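Local coordinates for solute-binding protein (Thermoactinomyces vulgaris, PDB 2ZYM) that probably binds cyclodextrins and related malto-oligosaccharides outside the cell and delivers them to a sugar-transport system in the membrane, at residues A182-A187 against P268-K273. Residues are numbered along the deposited sequence; the frame is centred on the assembly and turned at random.
Sequences AAKGAA and PKIDGK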
ATOM      1  N   ALA A 182     -15.266   5.001  -4.254  1.00 16.52           N
ATOM      2  CA  ALA A 182     -15.946   4.963  -2.954  1.00 17.16           C
ATOM      3  C   ALA A 182     -16.899   6.141  -2.751  1.00 17.42           C
ATOM      4  O   ALA A 182     -17.955   5.992  -2.129  1.00 17.18           O
ATOM      5  CB  ALA A 182     -14.928   4.890  -1.815  1.00 18.04           C
ATOM      6  N   ALA A 183     -16.527   7.302  -3.289  1.00 17.31           N
ATOM      7  CA  ALA A 183     -17.369   8.499  -3.221  1.00 17.87           C
ATOM      8  C   ALA A 183     -18.743   8.265  -3.845  1.00 17.11           C
ATOM      9  O   ALA A 183     -19.743   8.804  -3.374  1.00 17.87           O
ATOM     10  CB  ALA A 183     -16.685   9.660  -3.901  1.00 15.91           C
ATOM     11  N   LYS A 184     -18.777   7.457  -4.903  1.00 17.55           N
ATOM     12  CA  LYS A 184     -20.012   7.186  -5.637  1.00 18.36           C
ATOM     13  C   LYS A 184     -20.782   5.992  -5.073  1.00 18.85           C
ATOM     14  O   LYS A 184     -21.866   5.661  -5.557  1.00 17.68           O
ATOM     15  CB  LYS A 184     -19.709   6.974  -7.125  1.00 20.72           C
ATOM     16  CG  LYS A 184     -18.815   8.039  -7.745  1.00 22.71           C
ATOM     17  CD  LYS A 184     -19.467   9.413  -7.730  1.00 26.46           C
ATOM     18  CE  LYS A 184     -18.501  10.478  -8.206  1.00 27.41           C
ATOM     19  NZ  LYS A 184     -19.099  11.839  -8.120  1.00 29.08           N
ATOM     20  N   GLY A 185     -20.218   5.353  -4.052  1.00 18.51           N
ATOM     21  CA  GLY A 185     -20.853   4.209  -3.402  1.00 18.64           C
ATOM     22  C   GLY A 185     -20.453   2.869  -3.991  1.00 18.36           C
ATOM     23  O   GLY A 185     -21.153   1.871  -3.806  1.00 18.88           O
ATOM     24  N   ALA A 186     -19.329   2.844  -4.705  1.00 17.55           N
ATOM     25  CA  ALA A 186     -18.803   1.603  -5.266  1.00 17.20           C
ATOM     26  C   ALA A 186     -17.958   0.854  -4.243  1.00 18.82           C
ATOM     27  O   ALA A 186     -17.331   1.466  -3.376  1.00 20.11           O
ATOM     28  CB  ALA A 186     -17.994   1.883  -6.519  1.00 16.30           C
ATOM     29  N   ALA A 187     -17.955  -0.470  -4.354  1.00 18.27           N
ATOM     30  CA  ALA A 187     -17.158  -1.339  -3.489  1.00 19.62           C
ATOM     31  C   ALA A 187     -16.426  -2.380  -4.326  1.00 17.71           C
ATOM     32  O   ALA A 187     -16.914  -2.776  -5.383  1.00 18.89           O
ATOM     33  CB  ALA A 187     -18.051  -2.020  -2.465  1.00 19.99           C
ATOM     34  N   PRO A 268      -9.092  16.429   0.199  1.00 18.91           N
ATOM     35  CA  PRO A 268     -10.253  17.323   0.263  1.00 19.50           C
ATOM     36  C   PRO A 268     -11.563  16.560   0.082  1.00 21.04           C
ATOM     37  O   PRO A 268     -11.634  15.642  -0.744  1.00 18.88           O
ATOM     38  CB  PRO A 268     -10.031  18.291  -0.907  1.00 19.64           C
ATOM     39  CG  PRO A 268      -8.802  17.804  -1.635  1.00 22.81           C
ATOM     40  CD  PRO A 268      -8.040  16.958  -0.685  1.00 19.45           C
ATOM     41  N   LYS A 269     -12.574  16.924   0.869  1.00 22.17           N
ATOM     42  CA  LYS A 269     -13.869  16.238   0.843  1.00 24.04           C
ATOM     43  C   LYS A 269     -14.444  16.133  -0.571  1.00 23.96           C
ATOM     44  O   LYS A 269     -14.437  17.099  -1.336  1.00 22.78           O
ATOM     45  CB  LYS A 269     -14.873  16.886   1.812  1.00 24.91           C
ATOM     46  CG  LYS A 269     -15.232  18.342   1.522  1.00 29.46           C
ATOM     47  CD  LYS A 269     -16.374  18.807   2.414  1.00 32.06           C
ATOM     48  CE  LYS A 269     -17.086  20.021   1.837  1.00 32.37           C
ATOM     49  NZ  LYS A 269     -18.291  20.360   2.646  1.00 34.16           N
ATOM     50  N   ILE A 270     -14.912  14.936  -0.904  1.00 25.15           N
ATOM     51  CA  ILE A 270     -15.453  14.639  -2.223  1.00 25.58           C
ATOM     52  C   ILE A 270     -16.960  14.414  -2.093  1.00 26.26           C
ATOM     53  O   ILE A 270     -17.410  13.646  -1.239  1.00 25.17           O
ATOM     54  CB  ILE A 270     -14.694  13.426  -2.878  1.00 26.84           C
ATOM     55  CG1 ILE A 270     -14.862  13.378  -4.414  1.00 28.46           C
ATOM     56  CG2 ILE A 270     -14.965  12.098  -2.136  1.00 27.90           C
ATOM     57  CD1 ILE A 270     -16.241  13.045  -4.954  1.00 30.62           C
ATOM     58  N   ASP A 271     -17.730  15.115  -2.926  1.00 26.85           N
ATOM     59  CA  ASP A 271     -19.195  15.130  -2.836  1.00 28.25           C
ATOM     60  C   ASP A 271     -19.678  15.446  -1.414  1.00 29.08           C
ATOM     61  O   ASP A 271     -20.669  14.883  -0.939  1.00 29.60           O
ATOM     62  CB  ASP A 271     -19.799  13.813  -3.356  1.00 28.21           C
ATOM     63  CG  ASP A 271     -19.646  13.646  -4.863  1.00 29.61           C
ATOM     64  OD1 ASP A 271     -19.630  12.486  -5.330  1.00 29.14           O
ATOM     65  OD2 ASP A 271     -19.536  14.663  -5.583  1.00 29.82           O
ATOM     66  N   GLY A 272     -18.954  16.341  -0.741  1.00 29.72           N
ATOM     67  CA  GLY A 272     -19.309  16.814   0.595  1.00 29.60           C
ATOM     68  C   GLY A 272     -18.910  15.930   1.764  1.00 29.84           C
ATOM     69  O   GLY A 272     -19.090  16.314   2.922  1.00 30.18           O
ATOM     70  N   LYS A 273     -18.363  14.753   1.471  1.00 28.85           N
ATOM     71  CA  LYS A 273     -18.016  13.786   2.513  1.00 28.27           C
ATOM     72  C   LYS A 273     -16.535  13.408   2.502  1.00 26.69           C
ATOM     73  O   LYS A 273     -15.840  13.618   1.505  1.00 25.84           O
ATOM     74  CB  LYS A 273     -18.896  12.536   2.398  1.00 30.15           C
ATOM     75  CG  LYS A 273     -18.769  11.794   1.079  1.00 30.70           C
ATOM     76  CD  LYS A 273     -19.805  10.693   0.954  1.00 30.93           C
ATOM     77  CE  LYS A 273     -19.851  10.177  -0.470  1.00 30.75           C
ATOM     78  NZ  LYS A 273     -20.687   8.955  -0.621  1.00 30.00           N
TER
HETATM   79  O   HOH W   1     -21.475  10.784  -4.119  1.00 30.23           O
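The methyl of Ala183 packs against both end methyls of Ile270: its CB lies 3.5 Å from Ile270 CG2, tighter than usual for two carbons, and 3.6 Å from Ile270 CD1. With CG1 anti to the backbone N (chi1 -160°), Ile270 turns CG2 and the CD1 end of its longer branch to the same Ala183 CB. The carbonyl of Ala183 is gripped twice. Lys273 NZ, at the end of an extended chain, donates to Ala183 O at 2.9 Å, from 35° above the carbonyl plane. A water donates to the same Ala183 O at 2.7 Å and also to Asp271 OD1 at 2.8 Å, bridging helix end and turn. Lys184 NZ donates to the syn lone pair of Asp271 OD1 at 2.9 Å, the hydrogen bond of a salt bridge; the two side chains cross at about a right angle. Although its CB points away from the 268-273 loop, the bend at chi2 (-64°) returns NZ to Asp271. Shortened to an alanine here, the chain would lose its ammonium, and the Asp271 carboxylate is likely to be left without this cationic mate and freer to turn. Ile270 to Lys273 form a type I' turn, the backbones of these two residues bonded N to O in both directions, which presents Asp271 and Lys273 to one helix end. There Gly185, at positive phi with two bonds back into the last turn, closes helix 174-183 in a Schellman motif. The contact thus joins this C-terminal end to the loop between strands 262-265 and 278-287, with Ile270 also resting on Tyr147 of helix 147-157 and Lys184 on Gln210 of helix 206-220.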